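Local coordinates for Alp7A (Bacillus subtilis, PDB 5EC0), which is a nucleotide-binding, actin-like protein of the bacterial cytoskeleton that probably forms filaments to segregate plasmids, at residues Ser44-Pro49 with Lys53-Val58; Val99-Ala104 with Ile170-Ala175; Ala103-Tyr108 with Asn118-Glu123. One frame throughout, in Å; residues are numbered along the deposited sequence.

Contact 1 (Ser44-Pro49 with Lys53-Val58); sequences SIVEDP and KDRLLV
Val46 and Arg55 make most of this small contact, a methyl group lying against the arm of an arginine. Val46 CG1 comes closest at Arg55 CD, 3.6 Å away, and stands 3.9 Å from Arg55 NE. Val46 CG1 also lies over one face of the guanidinium, 4.1 Å from Arg55 NH1. An arginine suits this place because its methylene arm offers apolar surface to the valine while its charged end can remain near solvent. The two side chains cross at a slant, so a single methyl covers both the last methylene and the flat group beyond it. Arg55 reaches that far because its chain is extended from CG to NE, chi2 173° and chi3 -176°, after CG has left the backbone opposite the carbonyl carbon.

Where the loop closes, Pro49 and Lys53 approach through backbone atoms alone, and the 4.4 Å between Pro49 O and Lys53 N is too long for a hydrogen bond. The side chain of Lys53 leads away from this gap and makes a weak hydrogen bond from NZ to Glu25 O.

The next shell holds the pair in place. Val46 is buried: its backbone is hydrogen-bonded to Leu162 and its side chain rests on Leu164. Arg55 is anchored close by, its carbonyl oxygen bonded to Thr161 OG1 and its side chain touching Phe42. Both partners are therefore tied to the connection between strands 153-159 and 166-179. Farther along, the backbones of Leu56 and Val58 bond to Val71 and Phe69 of strand 65-71. The arrangement is a loop after helix 35-38 folding back over the entry to strand 56-62, in the mixed sheet of one half of this actin-like fold.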
# COMPACT_ATOMS: atom_id res chain seq x y z
N SER A 44 29.98 11.10 -0.72
CA SER A 44 30.85 10.04 -0.22
C SER A 44 30.33 8.65 -0.61
O SER A 44 29.13 8.41 -0.57
CB SER A 44 31.00 10.13 1.31
OG SER A 44 31.28 11.46 1.75
N ILE A 45 31.24 7.76 -0.99
CA ILE A 45 30.91 6.39 -1.43
C ILE A 45 30.17 5.56 -0.37
O ILE A 45 30.43 5.70 0.83
CB ILE A 45 32.21 5.62 -1.82
CG1 ILE A 45 33.17 6.53 -2.59
CG2 ILE A 45 31.89 4.36 -2.61
CD1 ILE A 45 34.51 5.88 -2.89
N VAL A 46 29.26 4.70 -0.80
CA VAL A 46 28.70 3.69 0.11
C VAL A 46 29.00 2.30 -0.44
O VAL A 46 29.08 2.09 -1.66
CB VAL A 46 27.17 3.86 0.33
CG1 VAL A 46 26.85 5.32 0.57
CG2 VAL A 46 26.36 3.29 -0.82
N GLU A 47 29.19 1.34 0.46
CA GLU A 47 29.68 0.01 0.09
C GLU A 47 28.69 -1.09 0.47
O GLU A 47 28.56 -2.09 -0.23
CB GLU A 47 31.04 -0.22 0.74
CG GLU A 47 31.76 -1.47 0.29
CD GLU A 47 32.93 -1.81 1.20
OE1 GLU A 47 32.78 -1.70 2.44
OE2 GLU A 47 34.00 -2.18 0.68
N ASP A 48 27.99 -0.89 1.59
CA ASP A 48 26.98 -1.84 2.05
C ASP A 48 25.65 -1.62 1.33
O ASP A 48 25.02 -0.56 1.47
CB ASP A 48 26.80 -1.70 3.57
CG ASP A 48 25.86 -2.73 4.15
OD1 ASP A 48 25.40 -3.63 3.42
OD2 ASP A 48 25.61 -2.65 5.37
N PRO A 49 25.20 -2.63 0.56
CA PRO A 49 23.99 -2.53 -0.26
C PRO A 49 22.76 -2.08 0.53
O PRO A 49 21.85 -1.49 -0.06
CB PRO A 49 23.81 -3.95 -0.78
CG PRO A 49 25.20 -4.50 -0.82
CD PRO A 49 25.90 -3.91 0.36
N LYS A 53 19.04 1.91 0.24
CA LYS A 53 17.61 2.12 0.36
C LYS A 53 17.28 3.58 0.64
O LYS A 53 16.34 4.13 0.06
CB LYS A 53 17.03 1.22 1.47
CG LYS A 53 15.53 1.06 1.40
CD LYS A 53 15.02 0.16 2.50
CE LYS A 53 13.75 0.72 3.11
NZ LYS A 53 13.06 -0.25 4.00
N ASP A 54 18.08 4.21 1.50
CA ASP A 54 17.88 5.62 1.84
C ASP A 54 18.64 6.53 0.89
O ASP A 54 18.63 7.75 1.06
CB ASP A 54 18.32 5.92 3.28
CG ASP A 54 17.39 5.29 4.33
OD1 ASP A 54 16.33 4.74 3.96
OD2 ASP A 54 17.74 5.36 5.54
N ARG A 55 19.30 5.96 -0.10
CA ARG A 55 20.17 6.77 -0.95
C ARG A 55 19.89 6.50 -2.44
O ARG A 55 20.81 6.37 -3.24
CB ARG A 55 21.65 6.51 -0.62
CG ARG A 55 22.01 6.75 0.88
CD ARG A 55 23.44 6.33 1.23
NE ARG A 55 23.74 6.47 2.66
CZ ARG A 55 24.44 7.46 3.21
NH1 ARG A 55 24.94 8.45 2.47
NH2 ARG A 55 24.66 7.47 4.53
N LEU A 56 18.60 6.44 -2.79
CA LEU A 56 18.20 6.09 -4.15
C LEU A 56 18.27 7.24 -5.14
O LEU A 56 17.39 8.11 -5.19
CB LEU A 56 16.77 5.52 -4.15
CG LEU A 56 16.69 4.13 -3.53
CD1 LEU A 56 15.27 3.66 -3.47
CD2 LEU A 56 17.57 3.15 -4.28
N LEU A 57 19.32 7.23 -5.94
CA LEU A 57 19.50 8.21 -7.00
C LEU A 57 19.68 7.44 -8.30
O LEU A 57 20.69 6.77 -8.50
CB LEU A 57 20.72 9.09 -6.72
CG LEU A 57 21.15 10.07 -7.81
CD1 LEU A 57 20.05 11.09 -8.12
CD2 LEU A 57 22.46 10.78 -7.43
N VAL A 58 18.69 7.53 -9.18
CA VAL A 58 18.70 6.72 -10.38
C VAL A 58 18.45 7.58 -11.61
O VAL A 58 17.98 8.70 -11.51
CB VAL A 58 17.62 5.63 -10.33
CG1 VAL A 58 17.85 4.69 -9.15
CG2 VAL A 58 16.22 6.26 -10.27

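Contact 2 (Val99-Ala104 with Ile170-Ala175); sequences VTFLAA and IKVEDA
Phe101 and Leu102, neighbours on the helix, divide the side chain of Ile170 between them. Its two branches serve different partners: Ile170 CG2 lies 4.1 Å from Phe101 CZ, and Ile170 CD1 reaches within 3.9 Å of Leu102 CD2. A chi1 of -62° sets CG1 opposite the carbonyl carbon and CG2 opposite the backbone N, and the extended second torsion carries CD1 on to Leu102. A beta-branched isoleucine thus fills two places from one position on the strand. Two residues along, on the same face, Val172 CG2 meets Phe101 CZ at 4.0 Å, so the far end of the ring touches a methyl from each residue. Other aromatics surround the ring: Phe151 packs edge-to-face and the Phe125 ring meets it at about 75°. Leu102 also rests on His155 and Val157 of the adjoining strand.

All four touching residues are buried and apolar, as befits the inner face of a sheet. The axes of segments 99-104 and 170-175 pass 11.1 Å apart at 110°, so the helix runs across the strand, helix-on-sheet packing within the actin-like fold.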
# COMPACT_ATOMS: atom_id res chain seq x y z
N VAL A 99 9.01 4.81 -12.08
CA VAL A 99 10.35 5.11 -11.58
C VAL A 99 10.57 4.46 -10.21
O VAL A 99 11.63 3.88 -9.94
CB VAL A 99 10.57 6.64 -11.51
CG1 VAL A 99 11.82 7.00 -10.68
CG2 VAL A 99 10.66 7.21 -12.93
N THR A 100 9.57 4.51 -9.33
CA THR A 100 9.72 3.85 -8.04
C THR A 100 9.98 2.34 -8.20
O THR A 100 10.86 1.79 -7.55
CB THR A 100 8.50 4.09 -7.15
OG1 THR A 100 8.17 5.48 -7.16
CG2 THR A 100 8.80 3.67 -5.72
N PHE A 101 9.23 1.70 -9.09
CA PHE A 101 9.42 0.27 -9.35
C PHE A 101 10.86 -0.05 -9.78
O PHE A 101 11.45 -1.03 -9.31
CB PHE A 101 8.41 -0.19 -10.42
CG PHE A 101 8.90 -1.31 -11.29
CD1 PHE A 101 8.90 -2.62 -10.83
CD2 PHE A 101 9.31 -1.06 -12.60
CE1 PHE A 101 9.33 -3.67 -11.65
CE2 PHE A 101 9.74 -2.10 -13.44
CZ PHE A 101 9.75 -3.40 -12.96
N LEU A 102 11.42 0.77 -10.65
CA LEU A 102 12.77 0.54 -11.18
C LEU A 102 13.82 0.64 -10.08
O LEU A 102 14.72 -0.21 -9.98
CB LEU A 102 13.10 1.54 -12.28
CG LEU A 102 12.35 1.46 -13.60
CD1 LEU A 102 12.79 2.61 -14.53
CD2 LEU A 102 12.55 0.10 -14.27
N ALA A 103 13.71 1.68 -9.27
CA ALA A 103 14.60 1.90 -8.13
C ALA A 103 14.45 0.79 -7.09
O ALA A 103 15.44 0.30 -6.55
CB ALA A 103 14.33 3.28 -7.51
N ALA A 104 13.20 0.41 -6.81
CA ALA A 104 12.93 -0.70 -5.90
C ALA A 104 13.62 -1.98 -6.37
O ALA A 104 14.32 -2.64 -5.60
CB ALA A 104 11.41 -0.93 -5.74
N ILE A 170 16.05 -4.73 -16.76
CA ILE A 170 14.98 -5.45 -16.06
C ILE A 170 13.94 -5.94 -17.07
O ILE A 170 13.30 -5.14 -17.76
CB ILE A 170 14.29 -4.54 -14.99
CG1 ILE A 170 15.30 -4.12 -13.92
CG2 ILE A 170 13.11 -5.23 -14.36
CD1 ILE A 170 14.88 -2.87 -13.15
N LYS A 171 13.76 -7.26 -17.13
CA LYS A 171 12.83 -7.89 -18.07
C LYS A 171 11.65 -8.52 -17.36
O LYS A 171 11.80 -9.48 -16.61
CB LYS A 171 13.53 -8.95 -18.92
CG LYS A 171 14.51 -8.35 -19.94
CD LYS A 171 15.46 -9.40 -20.48
CE LYS A 171 16.33 -8.85 -21.59
NZ LYS A 171 17.40 -9.80 -21.97
N VAL A 172 10.47 -7.96 -17.61
CA VAL A 172 9.24 -8.46 -17.00
C VAL A 172 8.52 -9.33 -18.01
O VAL A 172 8.02 -8.83 -19.02
CB VAL A 172 8.34 -7.31 -16.54
CG1 VAL A 172 6.96 -7.85 -16.09
CG2 VAL A 172 9.04 -6.51 -15.43
N GLU A 173 8.51 -10.63 -17.74
CA GLU A 173 7.98 -11.62 -18.68
C GLU A 173 6.46 -11.57 -18.77
O GLU A 173 5.90 -11.63 -19.86
CB GLU A 173 8.43 -13.03 -18.27
CG GLU A 173 9.95 -13.18 -18.11
CD GLU A 173 10.37 -14.63 -17.91
OE1 GLU A 173 9.49 -15.50 -17.73
OE2 GLU A 173 11.59 -14.90 -17.96
N ASP A 174 5.81 -11.48 -17.62
CA ASP A 174 4.35 -11.46 -17.56
C ASP A 174 3.90 -10.48 -16.48
O ASP A 174 4.52 -10.38 -15.43
CB ASP A 174 3.82 -12.86 -17.27
CG ASP A 174 2.34 -12.98 -17.53
OD1 ASP A 174 1.80 -12.12 -18.27
OD2 ASP A 174 1.73 -13.95 -17.02
N ALA A 175 2.81 -9.76 -16.74
CA ALA A 175 2.34 -8.76 -15.79
C ALA A 175 0.81 -8.73 -15.70
O ALA A 175 0.13 -9.01 -16.67
CB ALA A 175 2.89 -7.38 -16.18

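Contact 3 (Ala103-Tyr108 with Asn118-Glu123); sequences AATAYY and NEVTIE
Thr105 turns its methyl, CG2, onto the side chain of Val120, meeting Val120 CG1 at 4.1 Å. Thr105 CG2 also comes within 4.5 Å of Ile122 CD1, a looser touch. Three small or branched apolar groups thus come together, and the CA atoms of Thr105 and Val120 are 8.3 Å apart, the nearest pair across the two segments.

A threonine serves here because it has two different branches. With chi1 at -55°, CG2 stands opposite the backbone N and faces the strand, while OG1 lies beside that N and bonds to Phe101 O, one turn back. The hydroxyl is therefore satisfied by the helix itself, and the surface offered to the strand is a methyl. Val120 presents CG1, the branch opposite its own backbone N (chi1 172°), and the two branches meet at an angle, methyl to methyl.

Alternation along the strand decides which residues take part. Val120 and Ile122 point toward the helix and are buried, whereas the intervening Thr121 directs OG1 to Asn2 OD1. Glu119 forms a salt bridge to Lys171, and Glu123, where the chain turns a corner, forms one to Lys380. Polar residues thus occupy positions where partners other than the helix can receive them.

The helix continues past the contact, with Tyr107 N bonded to Ala103 O at 2.8 Å. Its Tyr107 ring packs edge-to-face with Phe24. Thr105 also touches Ile170 of strand 166-179 and Met6 of strand 2-10, while Ile122 touches those same two residues. Helix 95-112 thus lies across three neighbouring strands, with strand 119-129 between 166-179 and 2-10, where the first and last strands of the sheet pair.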
# COMPACT_ATOMS: atom_id res chain seq x y z
N ALA A 103 13.71 1.68 -9.27
CA ALA A 103 14.60 1.90 -8.13
C ALA A 103 14.45 0.79 -7.09
O ALA A 103 15.44 0.30 -6.55
CB ALA A 103 14.33 3.28 -7.51
N ALA A 104 13.20 0.41 -6.81
CA ALA A 104 12.93 -0.70 -5.90
C ALA A 104 13.62 -1.98 -6.37
O ALA A 104 14.32 -2.64 -5.60
CB ALA A 104 11.41 -0.93 -5.74
N THR A 105 13.41 -2.33 -7.64
CA THR A 105 14.00 -3.54 -8.20
C THR A 105 15.55 -3.48 -8.14
O THR A 105 16.20 -4.47 -7.85
CB THR A 105 13.54 -3.75 -9.66
OG1 THR A 105 12.11 -3.75 -9.73
CG2 THR A 105 14.10 -5.06 -10.20
N ALA A 106 16.12 -2.31 -8.43
CA ALA A 106 17.57 -2.15 -8.41
C ALA A 106 18.09 -2.29 -6.98
O ALA A 106 19.17 -2.85 -6.75
CB ALA A 106 17.97 -0.81 -9.00
N TYR A 107 17.31 -1.78 -6.03
CA TYR A 107 17.66 -1.92 -4.63
C TYR A 107 17.70 -3.39 -4.20
O TYR A 107 18.64 -3.84 -3.53
CB TYR A 107 16.67 -1.16 -3.75
CG TYR A 107 16.83 -1.53 -2.30
CD1 TYR A 107 18.00 -1.22 -1.61
CD2 TYR A 107 15.83 -2.21 -1.62
CE1 TYR A 107 18.16 -1.56 -0.28
CE2 TYR A 107 15.98 -2.56 -0.29
CZ TYR A 107 17.15 -2.23 0.37
OH TYR A 107 17.31 -2.57 1.68
N TYR A 108 16.66 -4.13 -4.57
CA TYR A 108 16.59 -5.54 -4.22
C TYR A 108 17.75 -6.30 -4.87
O TYR A 108 18.33 -7.20 -4.25
CB TYR A 108 15.26 -6.14 -4.65
CG TYR A 108 15.13 -7.61 -4.33
CD1 TYR A 108 14.67 -8.03 -3.08
CD2 TYR A 108 15.45 -8.58 -5.27
CE1 TYR A 108 14.54 -9.38 -2.78
CE2 TYR A 108 15.33 -9.94 -4.98
CZ TYR A 108 14.87 -10.33 -3.73
OH TYR A 108 14.74 -11.68 -3.45
N ASN A 118 24.18 -7.59 -14.07
CA ASN A 118 23.49 -6.38 -14.51
C ASN A 118 22.10 -6.62 -15.10
O ASN A 118 21.55 -5.75 -15.78
CB ASN A 118 24.34 -5.64 -15.54
CG ASN A 118 25.66 -5.15 -14.96
OD1 ASN A 118 25.71 -4.64 -13.85
ND2 ASN A 118 26.74 -5.33 -15.71
N GLU A 119 21.52 -7.79 -14.83
CA GLU A 119 20.24 -8.14 -15.44
C GLU A 119 19.31 -8.80 -14.45
O GLU A 119 19.72 -9.67 -13.69
CB GLU A 119 20.45 -9.06 -16.65
CG GLU A 119 19.46 -8.80 -17.80
CD GLU A 119 19.38 -9.96 -18.78
OE1 GLU A 119 19.82 -9.79 -19.94
OE2 GLU A 119 18.86 -11.03 -18.39
N VAL A 120 18.04 -8.38 -14.48
CA VAL A 120 17.00 -8.99 -13.67
C VAL A 120 15.84 -9.42 -14.55
O VAL A 120 15.29 -8.61 -15.31
CB VAL A 120 16.46 -8.02 -12.58
CG1 VAL A 120 15.23 -8.61 -11.88
CG2 VAL A 120 17.55 -7.71 -11.57
N THR A 121 15.48 -10.70 -14.47
CA THR A 121 14.24 -11.21 -15.05
C THR A 121 13.15 -11.42 -13.97
O THR A 121 13.41 -11.99 -12.92
CB THR A 121 14.46 -12.53 -15.82
OG1 THR A 121 15.24 -13.43 -15.02
CG2 THR A 121 15.19 -12.29 -17.12
N ILE A 122 11.94 -10.95 -14.26
CA ILE A 122 10.80 -11.13 -13.38
C ILE A 122 9.72 -11.95 -14.12
O ILE A 122 9.20 -11.51 -15.15
CB ILE A 122 10.19 -9.78 -12.93
CG1 ILE A 122 11.21 -8.96 -12.14
CG2 ILE A 122 8.92 -10.00 -12.11
CD1 ILE A 122 10.86 -7.50 -12.06
N GLU A 123 9.41 -13.14 -13.61
CA GLU A 123 8.47 -14.03 -14.30
C GLU A 123 7.06 -13.48 -14.24
O GLU A 123 6.35 -13.49 -15.24
CB GLU A 123 8.51 -15.43 -13.69
CG GLU A 123 9.86 -16.11 -13.82
CD GLU A 123 9.83 -17.55 -13.35
OE1 GLU A 123 8.75 -18.17 -13.39
OE2 GLU A 123 10.89 -18.06 -12.95

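In the fold
Helix 95-112 joins the three contacts. Contacts 2 and 3 share Ala103 and Ala104, and their centres lie about 7 Å apart; their strands are neighbours, with Lys171 N 2.7 Å from Val120 O. Contact 1 sits farther off, its centre about 19 Å from that of contact 2 and 16 Å from that of contact 3. It nevertheless reaches the helix: Lys53 CB is 3.5 Å from Tyr107 CE1, and Val58 CG1 packs 4.1 Å from Ala103 CB. Contact 1 comes nearest the nucleotide, the side chain of Lys53 being about 10 Å from the bound ADP, while contacts 2 and 3 lie away from that pocket.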